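Local coordinates for soluble inorganic pyrophosphatase (Toxoplasma gondii, PDB 5WRT), which probably hydrolyses inorganic pyrophosphate to phosphate, as expected of a magnesium-dependent soluble pyrophosphatase, at residues Thr99-Arg104 / Leu153-Leu158; Leu145-Gly150 / Glu189-Tyr194; Leu45-Val50 / Arg219-Ala224. All coordinates share one frame; numbering follows the deposited sequence.

Contact 1: Thr99-Arg104 / Leu153-Leu158; sequences TWEDPR and LDWKVL. With MG (magnesium ion), chain C.
Glu101 and Trp155 carry this buried contact between a loop and strand 152-161, part of the small beta barrel that forms the core of family I pyrophosphatases. They meet through a carboxylate oxygen and a ring edge: OE1 of Glu101 lies in the plane of the indole, 3.1 Å from CD1 of Trp155, with the carboxylate turned 69° from the ring. Glu101 is the centre of an inverse gamma turn, and the bend in its chain at chi2 (-83°) turns the carboxylate onto the indole edge. Apolar packing comes from within the strand, where CD1 of Leu153 covers one face of the indole near its rim.

Metal coordination is the second kind of interaction here. Asp154 OD1 holds the magnesium ion at 2.0 Å; three waters, Asp117 and Asp122 complete six ligands. Water 1, 2.3 Å from the magnesium, also donates to Trp155 O at 2.7 Å, tying the coordination shell to the backbone. Glu101, touching the side chain of the ligand Asp117, lies in the second shell of the metal site. The other Asp154 oxygen is held by a salt bridge: Lys156 NZ reaches OD2 of Asp154 at 2.8 Å on its syn side, 34° out of the carboxylate plane.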
loop_
_atom_site.group_PDB
_atom_site.type_symbol
_atom_site.label_atom_id
_atom_site.label_comp_id
_atom_site.label_asym_id
_atom_site.label_seq_id
_atom_site.Cartn_x
_atom_site.Cartn_y
_atom_site.Cartn_z
ATOM N N THR A 99 -0.190 7.219 26.504
ATOM C CA THR A 99 -1.387 7.617 25.784
ATOM C C THR A 99 -2.333 6.430 25.712
ATOM O O THR A 99 -1.904 5.272 25.697
ATOM C CB THR A 99 -1.072 8.114 24.363
ATOM O OG1 THR A 99 -0.415 7.075 23.624
ATOM C CG2 THR A 99 -0.185 9.350 24.409
ATOM N N TRP A 100 -3.626 6.730 25.664
ATOM C CA TRP A 100 -4.645 5.692 25.578
ATOM C C TRP A 100 -5.847 6.285 24.866
ATOM O O TRP A 100 -6.393 7.296 25.314
ATOM C CB TRP A 100 -5.038 5.173 26.962
ATOM C CG TRP A 100 -6.044 4.060 26.918
ATOM C CD1 TRP A 100 -5.974 2.918 26.173
ATOM C CD2 TRP A 100 -7.272 3.983 27.651
ATOM N NE1 TRP A 100 -7.081 2.137 26.398
ATOM C CE2 TRP A 100 -7.894 2.768 27.301
ATOM C CE3 TRP A 100 -7.908 4.826 28.568
ATOM C CZ2 TRP A 100 -9.118 2.373 27.838
ATOM C CZ3 TRP A 100 -9.119 4.430 29.104
ATOM C CH2 TRP A 100 -9.714 3.218 28.734
ATOM N N GLU A 101 -6.249 5.671 23.756
ATOM C CA GLU A 101 -7.419 6.142 23.022
ATOM C C GLU A 101 -8.655 5.539 23.680
ATOM O O GLU A 101 -9.236 4.550 23.225
ATOM C CB GLU A 101 -7.316 5.804 21.542
ATOM C CG GLU A 101 -6.300 6.671 20.818
ATOM C CD GLU A 101 -6.881 8.009 20.406
ATOM O OE1 GLU A 101 -7.536 8.085 19.343
ATOM O OE2 GLU A 101 -6.691 8.988 21.159
ATOM N N ASP A 102 -9.041 6.159 24.789
ATOM C CA ASP A 102 -10.156 5.740 25.618
ATOM C C ASP A 102 -11.412 5.562 24.769
ATOM O O ASP A 102 -11.893 6.541 24.177
ATOM C CB ASP A 102 -10.407 6.790 26.702
ATOM C CG ASP A 102 -11.334 6.301 27.805
ATOM O OD1 ASP A 102 -11.328 6.910 28.897
ATOM O OD2 ASP A 102 -12.066 5.314 27.590
ATOM N N PRO A 103 -11.963 4.345 24.669
ATOM C CA PRO A 103 -13.268 4.195 24.019
ATOM C C PRO A 103 -14.320 4.890 24.862
ATOM O O PRO A 103 -13.971 5.660 25.764
ATOM C CB PRO A 103 -13.480 2.674 23.968
ATOM C CG PRO A 103 -12.128 2.073 24.246
ATOM C CD PRO A 103 -11.429 3.055 25.135
ATOM N N ARG A 104 -15.600 4.675 24.582
ATOM C CA ARG A 104 -16.641 5.261 25.421
ATOM C C ARG A 104 -16.623 6.787 25.410
ATOM O O ARG A 104 -17.472 7.426 26.041
ATOM C CB ARG A 104 -16.507 4.751 26.853
ATOM N N LEU A 153 -12.373 5.015 15.848
ATOM C CA LEU A 153 -11.480 6.079 15.411
ATOM C C LEU A 153 -10.039 5.654 15.667
ATOM O O LEU A 153 -9.645 5.433 16.818
ATOM C CB LEU A 153 -11.810 7.380 16.138
ATOM C CG LEU A 153 -10.892 8.582 15.907
ATOM C CD1 LEU A 153 -10.722 8.864 14.422
ATOM C CD2 LEU A 153 -11.453 9.802 16.623
ATOM N N ASP A 154 -9.253 5.533 14.601
ATOM C CA ASP A 154 -7.881 5.036 14.683
ATOM C C ASP A 154 -6.960 6.078 14.056
ATOM O O ASP A 154 -6.596 5.985 12.881
ATOM C CB ASP A 154 -7.767 3.665 13.993
ATOM C CG ASP A 154 -6.391 3.048 14.136
ATOM O OD1 ASP A 154 -5.608 3.513 14.989
ATOM O OD2 ASP A 154 -6.093 2.089 13.396
ATOM N N TRP A 155 -6.590 7.079 14.855
ATOM C CA TRP A 155 -5.707 8.138 14.382
ATOM C C TRP A 155 -4.362 7.572 13.949
ATOM O O TRP A 155 -3.815 6.664 14.581
ATOM C CB TRP A 155 -5.478 9.179 15.478
ATOM C CG TRP A 155 -6.640 10.064 15.785
ATOM C CD1 TRP A 155 -7.494 9.953 16.840
ATOM C CD2 TRP A 155 -7.064 11.216 15.044
ATOM N NE1 TRP A 155 -8.428 10.959 16.801
ATOM C CE2 TRP A 155 -8.188 11.747 15.707
ATOM C CE3 TRP A 155 -6.605 11.847 13.883
ATOM C CZ2 TRP A 155 -8.861 12.879 15.249
ATOM C CZ3 TRP A 155 -7.274 12.973 13.431
ATOM C CH2 TRP A 155 -8.390 13.473 14.112
ATOM N N LYS A 156 -3.824 8.124 12.868
ATOM C CA LYS A 156 -2.442 7.888 12.462
ATOM C C LYS A 156 -1.746 9.246 12.465
ATOM O O LYS A 156 -1.868 10.017 11.508
ATOM C CB LYS A 156 -2.365 7.209 11.097
ATOM C CG LYS A 156 -3.165 5.919 11.002
ATOM C CD LYS A 156 -2.699 4.908 12.038
ATOM C CE LYS A 156 -3.503 3.619 11.954
ATOM N NZ LYS A 156 -3.408 2.807 13.201
ATOM N N VAL A 157 -1.042 9.546 13.550
ATOM C CA VAL A 157 -0.304 10.798 13.657
ATOM C C VAL A 157 0.957 10.699 12.812
ATOM O O VAL A 157 1.660 9.681 12.832
ATOM C CB VAL A 157 0.029 11.104 15.129
ATOM C CG1 VAL A 157 0.859 12.379 15.244
ATOM C CG2 VAL A 157 -1.243 11.214 15.955
ATOM N N LEU A 158 1.253 11.759 12.066
ATOM C CA LEU A 158 2.460 11.825 11.256
ATOM C C LEU A 158 3.491 12.691 11.965
ATOM O O LEU A 158 3.166 13.765 12.479
ATOM C CB LEU A 158 2.166 12.387 9.864
ATOM C CG LEU A 158 0.866 11.930 9.198
ATOM C CD1 LEU A 158 0.600 12.733 7.934
ATOM C CD2 LEU A 158 0.900 10.440 8.892
HETATM MG MG MG C . -4.786 3.255 16.792
HETATM O O HOH W 1 -4.581 5.585 16.915
HETATM O O HOH W 2 -4.904 1.185 16.506
HETATM O O HOH W 3 -3.777 3.334 18.767
#

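Contact 2: Leu145-Gly150 / Glu189-Tyr194; sequences LAMIDG and EWFRWY
Met147 on strand 136-149 faces the C-terminal part of helix 183-193, and the two backbones come nearest where the CA atoms of Met147 and Arg192 are 7.6 Å apart. No hydrogen bond joins the two segments; the gap is closed by side chains and one backbone carbonyl.

The sulfur of Met147 does most of the touching. Its SD sits 3.3 Å from the carbonyl O of Phe191 and 3.7 Å from CB of the same residue, so it packs on the base of that side chain, while the phenyl ring leads off elsewhere and receives CE3 of Trp190 over the centre of one face. The Met147 chain runs straight out from the strand and then turns at chi3 (69°), which swings its methyl out of line. Tyr194 meets the sulfur with its ring edge, CE1 lying 4.4 Å from SD of Met147. Its CG stands between the backbone N and the carbonyl carbon (chi1 78°), and the ring reaches back so that Phe191 O also lies in plane at its edge. That carbonyl is bonded by Asn203 ND2. Farther along, Tyr194 OH is 4.1 Å from OD2 of Asp149, whose salt bridge is to Lys195.

Within the helix, Arg192 grips Glu189 side-on: NE of Arg192 to OE1 of Glu189 at 2.8 Å, and NH2 of Arg192 to OE2 of Glu189 at 2.9 Å and nearly straight (176°). Arg192 NH1 has a further salt bridge with Glu209.

This end of strand 136-149 is bonded to strands 152-161 and 204-212, with Met147 also against Asp154. Helix 183-193 lies over this part of the sheet; Trp193 NE1 donates to Gly182 O of the second subunit, and Tyr194 packs on Tyr90 of that subunit.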
loop_
_atom_site.group_PDB
_atom_site.type_symbol
_atom_site.label_atom_id
_atom_site.label_comp_id
_atom_site.label_asym_id
_atom_site.label_seq_id
_atom_site.Cartn_x
_atom_site.Cartn_y
_atom_site.Cartn_z
ATOM N N LEU A 145 -4.033 11.659 10.348
ATOM C CA LEU A 145 -5.120 11.141 9.529
ATOM C C LEU A 145 -6.111 10.425 10.436
ATOM O O LEU A 145 -5.711 9.624 11.286
ATOM C CB LEU A 145 -4.593 10.185 8.458
ATOM C CG LEU A 145 -3.783 10.802 7.318
ATOM C CD1 LEU A 145 -2.860 9.767 6.693
ATOM C CD2 LEU A 145 -4.713 11.391 6.271
ATOM N N ALA A 146 -7.400 10.716 10.257
ATOM C CA ALA A 146 -8.447 10.166 11.118
ATOM C C ALA A 146 -9.054 8.945 10.435
ATOM O O ALA A 146 -10.142 8.993 9.861
ATOM C CB ALA A 146 -9.503 11.223 11.420
ATOM N N MET A 147 -8.339 7.827 10.517
ATOM C CA MET A 147 -8.826 6.589 9.930
ATOM C C MET A 147 -9.936 6.003 10.797
ATOM O O MET A 147 -9.863 6.026 12.029
ATOM C CB MET A 147 -7.675 5.597 9.752
ATOM C CG MET A 147 -7.980 4.451 8.796
ATOM S SD MET A 147 -7.014 2.955 9.088
ATOM C CE MET A 147 -7.684 2.393 10.642
ATOM N N ILE A 148 -10.976 5.494 10.142
ATOM C CA ILE A 148 -12.099 4.841 10.805
ATOM C C ILE A 148 -12.057 3.360 10.456
ATOM O O ILE A 148 -12.279 2.979 9.300
ATOM C CB ILE A 148 -13.443 5.464 10.404
ATOM C CG1 ILE A 148 -13.417 6.979 10.615
ATOM C CG2 ILE A 148 -14.576 4.839 11.200
ATOM C CD1 ILE A 148 -13.147 7.388 12.043
ATOM N N ASP A 149 -11.770 2.523 11.452
ATOM C CA ASP A 149 -11.681 1.075 11.278
ATOM C C ASP A 149 -12.875 0.444 11.987
ATOM O O ASP A 149 -12.834 0.213 13.199
ATOM C CB ASP A 149 -10.366 0.534 11.832
ATOM C CG ASP A 149 -10.074 -0.888 11.375
ATOM O OD1 ASP A 149 -11.026 -1.623 11.035
ATOM O OD2 ASP A 149 -8.884 -1.269 11.354
ATOM N N GLY A 150 -13.929 0.160 11.225
ATOM C CA GLY A 150 -15.128 -0.454 11.764
ATOM C C GLY A 150 -15.697 0.255 12.975
ATOM O O GLY A 150 -15.762 -0.325 14.064
ATOM N N GLU A 189 -3.313 5.985 1.767
ATOM C CA GLU A 189 -3.742 4.853 0.954
ATOM C C GLU A 189 -3.286 3.530 1.554
ATOM O O GLU A 189 -3.966 2.511 1.388
ATOM C CB GLU A 189 -3.220 4.999 -0.475
ATOM C CG GLU A 189 -3.793 6.197 -1.226
ATOM C CD GLU A 189 -5.303 6.317 -1.106
ATOM O OE1 GLU A 189 -6.000 5.281 -1.157
ATOM O OE2 GLU A 189 -5.794 7.456 -0.951
ATOM N N TRP A 190 -2.148 3.524 2.251
ATOM C CA TRP A 190 -1.689 2.302 2.901
ATOM C C TRP A 190 -2.690 1.835 3.949
ATOM O O TRP A 190 -3.118 0.676 3.946
ATOM C CB TRP A 190 -0.314 2.522 3.535
ATOM C CG TRP A 190 0.419 1.245 3.817
ATOM C CD1 TRP A 190 1.388 0.670 3.045
ATOM C CD2 TRP A 190 0.234 0.375 4.941
ATOM N NE1 TRP A 190 1.820 -0.498 3.620
ATOM C CE2 TRP A 190 1.127 -0.704 4.784
ATOM C CE3 TRP A 190 -0.597 0.404 6.065
ATOM C CZ2 TRP A 190 1.212 -1.744 5.710
ATOM C CZ3 TRP A 190 -0.510 -0.629 6.982
ATOM C CH2 TRP A 190 0.387 -1.687 6.799
ATOM N N PHE A 191 -3.085 2.732 4.851
ATOM C CA PHE A 191 -4.008 2.360 5.914
ATOM C C PHE A 191 -5.451 2.252 5.436
ATOM O O PHE A 191 -6.271 1.645 6.131
ATOM C CB PHE A 191 -3.895 3.352 7.072
ATOM C CG PHE A 191 -2.668 3.145 7.911
ATOM C CD1 PHE A 191 -2.612 2.109 8.831
ATOM C CD2 PHE A 191 -1.559 3.961 7.761
ATOM C CE1 PHE A 191 -1.480 1.904 9.599
ATOM C CE2 PHE A 191 -0.423 3.759 8.526
ATOM C CZ PHE A 191 -0.384 2.729 9.446
ATOM N N ARG A 192 -5.777 2.814 4.271
ATOM C CA ARG A 192 -7.116 2.623 3.722
ATOM C C ARG A 192 -7.303 1.201 3.204
ATOM O O ARG A 192 -8.381 0.617 3.356
ATOM C CB ARG A 192 -7.386 3.630 2.603
ATOM C CG ARG A 192 -8.847 3.673 2.159
ATOM C CD ARG A 192 -8.987 3.990 0.676
ATOM N NE ARG A 192 -8.431 5.293 0.328
ATOM C CZ ARG A 192 -9.092 6.443 0.431
ATOM N NH1 ARG A 192 -10.343 6.456 0.872
ATOM N NH2 ARG A 192 -8.502 7.580 0.088
ATOM N N TRP A 193 -6.260 0.623 2.605
ATOM C CA TRP A 193 -6.388 -0.609 1.840
ATOM C C TRP A 193 -5.804 -1.841 2.520
ATOM O O TRP A 193 -6.084 -2.956 2.068
ATOM C CB TRP A 193 -5.719 -0.440 0.466
ATOM C CG TRP A 193 -6.449 0.491 -0.457
ATOM C CD1 TRP A 193 -6.147 1.798 -0.712
ATOM C CD2 TRP A 193 -7.598 0.182 -1.255
ATOM N NE1 TRP A 193 -7.040 2.324 -1.615
ATOM C CE2 TRP A 193 -7.941 1.352 -1.965
ATOM C CE3 TRP A 193 -8.372 -0.968 -1.439
ATOM C CZ2 TRP A 193 -9.024 1.404 -2.841
ATOM C CZ3 TRP A 193 -9.445 -0.915 -2.309
ATOM C CH2 TRP A 193 -9.761 0.263 -2.999
ATOM N N TYR A 194 -5.011 -1.686 3.584
ATOM C CA TYR A 194 -4.182 -2.801 4.044
ATOM C C TYR A 194 -4.975 -3.945 4.668
ATOM O O TYR A 194 -4.421 -5.036 4.839
ATOM C CB TYR A 194 -3.118 -2.308 5.029
ATOM C CG TYR A 194 -3.613 -2.037 6.430
ATOM C CD1 TYR A 194 -4.568 -1.060 6.674
ATOM C CD2 TYR A 194 -3.115 -2.753 7.511
ATOM C CE1 TYR A 194 -5.017 -0.805 7.956
ATOM C CE2 TYR A 194 -3.556 -2.506 8.796
ATOM C CZ TYR A 194 -4.509 -1.530 9.014
ATOM O OH TYR A 194 -4.953 -1.278 10.292
#

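Contact 3: Leu45-Val50 / Arg219-Ala224; sequences LLFNMV and RVVYRA
Leu45 and Tyr222 come at each other from opposite directions, and the meeting is close: CD2 of Leu45 lies 3.1 Å from OH of Tyr222, with CZ of Tyr222 4.1 Å from the same methyl. The leucine approaches the tyrosine ring obliquely, neither squarely over its face nor at its edge. One branch does the work: chi1 of Leu45 (-180°) extends the chain from the backbone N, and chi2 leaves CD2 as the far branch, which touches Tyr222.

Phe47 reaches across beside it. CE2 and CD2 of Phe47 both sit 3.6 Å from CG1 of Val221, so the methyl bears on one flank of the phenyl ring at a slant. CG1 is the valine branch opposite the backbone N (chi1 -174°), which directs it outward from the helix while CG2 takes the place beside the N. The next residue along the helix supplies the second partner: CE1 of Tyr222 approaches the edge of the Phe47 ring, near its plane, 4.3 Å from CE2 of Phe47. Phe47 thus touches two successive helix residues.

Here the long C-terminal helix 214-232 packs on the family I pyrophosphatase barrel, beside strand 47-53 and the residues that lead into it. The closest CA atoms, those of Phe47 and Val221, are 9.0 Å apart, a gap bridged by side chains with no hydrogen bond across it. Phe47 also packs on Val141 of strand 136-149, and Phe36 meets Phe47 ring to ring with their planes about 45° apart. On the helix, Val221 also rests on Leu121 of strand 115-125, as does its neighbour Val220.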
loop_
_atom_site.group_PDB
_atom_site.type_symbol
_atom_site.label_atom_id
_atom_site.label_comp_id
_atom_site.label_asym_id
_atom_site.label_seq_id
_atom_site.Cartn_x
_atom_site.Cartn_y
_atom_site.Cartn_z
ATOM N N LEU A 45 8.387 21.556 20.056
ATOM C CA LEU A 45 7.765 20.557 20.908
ATOM C C LEU A 45 8.099 19.156 20.413
ATOM O O LEU A 45 7.887 18.829 19.242
ATOM C CB LEU A 45 6.255 20.769 20.930
ATOM C CG LEU A 45 5.421 19.818 21.780
ATOM C CD1 LEU A 45 5.786 19.921 23.254
ATOM C CD2 LEU A 45 3.959 20.122 21.558
ATOM N N LEU A 46 8.632 18.332 21.310
ATOM C CA LEU A 46 9.040 16.973 20.991
ATOM C C LEU A 46 8.194 15.973 21.762
ATOM O O LEU A 46 7.907 16.169 22.948
ATOM C CB LEU A 46 10.521 16.753 21.313
ATOM C CG LEU A 46 11.516 17.528 20.448
ATOM C CD1 LEU A 46 12.945 17.134 20.789
ATOM C CD2 LEU A 46 11.229 17.292 18.973
ATOM N N PHE A 47 7.795 14.904 21.082
ATOM C CA PHE A 47 7.125 13.773 21.700
ATOM C C PHE A 47 8.017 12.557 21.514
ATOM O O PHE A 47 8.671 12.415 20.475
ATOM C CB PHE A 47 5.754 13.481 21.073
ATOM C CG PHE A 47 4.810 14.651 21.064
ATOM C CD1 PHE A 47 4.955 15.672 20.141
ATOM C CD2 PHE A 47 3.757 14.712 21.964
ATOM C CE1 PHE A 47 4.078 16.739 20.123
ATOM C CE2 PHE A 47 2.878 15.777 21.952
ATOM C CZ PHE A 47 3.038 16.791 21.029
ATOM N N ASN A 48 8.045 11.676 22.504
ATOM C CA ASN A 48 8.774 10.429 22.342
ATOM C C ASN A 48 7.912 9.419 21.600
ATOM O O ASN A 48 6.700 9.331 21.816
ATOM C CB ASN A 48 9.221 9.868 23.692
ATOM C CG ASN A 48 10.658 10.228 24.022
ATOM O OD1 ASN A 48 11.498 10.359 23.129
ATOM N ND2 ASN A 48 10.952 10.373 25.306
ATOM N N MET A 49 8.545 8.671 20.704
ATOM C CA MET A 49 7.883 7.631 19.933
ATOM C C MET A 49 8.553 6.301 20.227
ATOM O O MET A 49 9.779 6.185 20.123
ATOM C CB MET A 49 7.942 7.936 18.434
ATOM C CG MET A 49 7.739 6.715 17.546
ATOM S SD MET A 49 7.953 7.091 15.794
ATOM C CE MET A 49 7.346 5.581 15.042
ATOM N N VAL A 50 7.754 5.309 20.602
ATOM C CA VAL A 50 8.238 3.944 20.762
ATOM C C VAL A 50 8.046 3.248 19.421
ATOM O O VAL A 50 6.915 3.031 18.979
ATOM C CB VAL A 50 7.504 3.208 21.890
ATOM C CG1 VAL A 50 7.921 1.743 21.929
ATOM C CG2 VAL A 50 7.777 3.880 23.228
ATOM N N ARG A 219 -3.130 18.331 19.531
ATOM C CA ARG A 219 -4.271 18.178 20.428
ATOM C C ARG A 219 -4.747 16.733 20.495
ATOM O O ARG A 219 -5.242 16.294 21.539
ATOM C CB ARG A 219 -5.415 19.092 19.988
ATOM C CG ARG A 219 -5.199 20.566 20.300
ATOM C CD ARG A 219 -6.438 21.378 19.956
ATOM N NE ARG A 219 -6.512 21.718 18.537
ATOM C CZ ARG A 219 -5.892 22.756 17.981
ATOM N NH1 ARG A 219 -5.151 23.568 18.725
ATOM N NH2 ARG A 219 -6.018 22.987 16.682
ATOM N N VAL A 220 -4.620 15.985 19.395
ATOM C CA VAL A 220 -4.946 14.563 19.426
ATOM C C VAL A 220 -4.064 13.840 20.436
ATOM O O VAL A 220 -4.545 13.019 21.228
ATOM C CB VAL A 220 -4.815 13.954 18.016
ATOM C CG1 VAL A 220 -4.761 12.434 18.090
ATOM C CG2 VAL A 220 -5.966 14.408 17.127
ATOM N N VAL A 221 -2.764 14.148 20.441
ATOM C CA VAL A 221 -1.850 13.505 21.380
ATOM C C VAL A 221 -2.157 13.929 22.813
ATOM O O VAL A 221 -2.162 13.097 23.729
ATOM C CB VAL A 221 -0.389 13.806 21.000
ATOM C CG1 VAL A 221 0.563 13.012 21.885
ATOM C CG2 VAL A 221 -0.146 13.488 19.534
ATOM N N TYR A 222 -2.411 15.225 23.032
ATOM C CA TYR A 222 -2.742 15.703 24.373
ATOM C C TYR A 222 -3.951 14.968 24.937
ATOM O O TYR A 222 -3.924 14.485 26.075
ATOM C CB TYR A 222 -3.019 17.207 24.361
ATOM C CG TYR A 222 -1.863 18.094 23.968
ATOM C CD1 TYR A 222 -0.562 17.806 24.365
ATOM C CD2 TYR A 222 -2.082 19.249 23.229
ATOM C CE1 TYR A 222 0.490 18.635 24.013
ATOM C CE2 TYR A 222 -1.044 20.079 22.876
ATOM C CZ TYR A 222 0.238 19.770 23.267
ATOM O OH TYR A 222 1.263 20.611 22.906
ATOM N N ARG A 223 -5.032 14.891 24.156
ATOM C CA ARG A 223 -6.254 14.260 24.643
ATOM C C ARG A 223 -6.021 12.800 25.008
ATOM O O ARG A 223 -6.491 12.333 26.053
ATOM C CB ARG A 223 -7.362 14.382 23.598
ATOM C CG ARG A 223 -8.721 13.918 24.094
ATOM C CD ARG A 223 -9.817 14.233 23.093
ATOM N NE ARG A 223 -9.528 13.682 21.772
ATOM C CZ ARG A 223 -9.384 14.416 20.672
ATOM N NH1 ARG A 223 -9.505 15.736 20.735
ATOM N NH2 ARG A 223 -9.121 13.831 19.512
ATOM N N ALA A 224 -5.290 12.065 24.166
ATOM C CA ALA A 224 -4.960 10.682 24.493
ATOM C C ALA A 224 -4.053 10.600 25.712
ATOM O O ALA A 224 -4.143 9.642 26.489
ATOM C CB ALA A 224 -4.308 9.994 23.294
#

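How the contacts relate
Contacts 1 and 2 have centres 13 Å apart and meet directly, since strands 136-149 and 152-161 are antiparallel neighbours in one sheet: Asp154 N probably bonds to Met147 O, and Lys156 N to Leu145 O. Along the chain their segments alternate. Contact 3, its centre about 11 Å from that of contact 1, closes a loop in which both others are nested. It touches contact 1 through helix 214-232, where Trp100 N probably bonds to Ala224 O and Val220 packs on Trp155. Contacts 2 and 3 are 20 Å apart by centres and do not touch. Two helices thus pack on the barrel sheet of this pyrophosphatase domain, whose strand 152-161 gives Asp154 to the magnesium site.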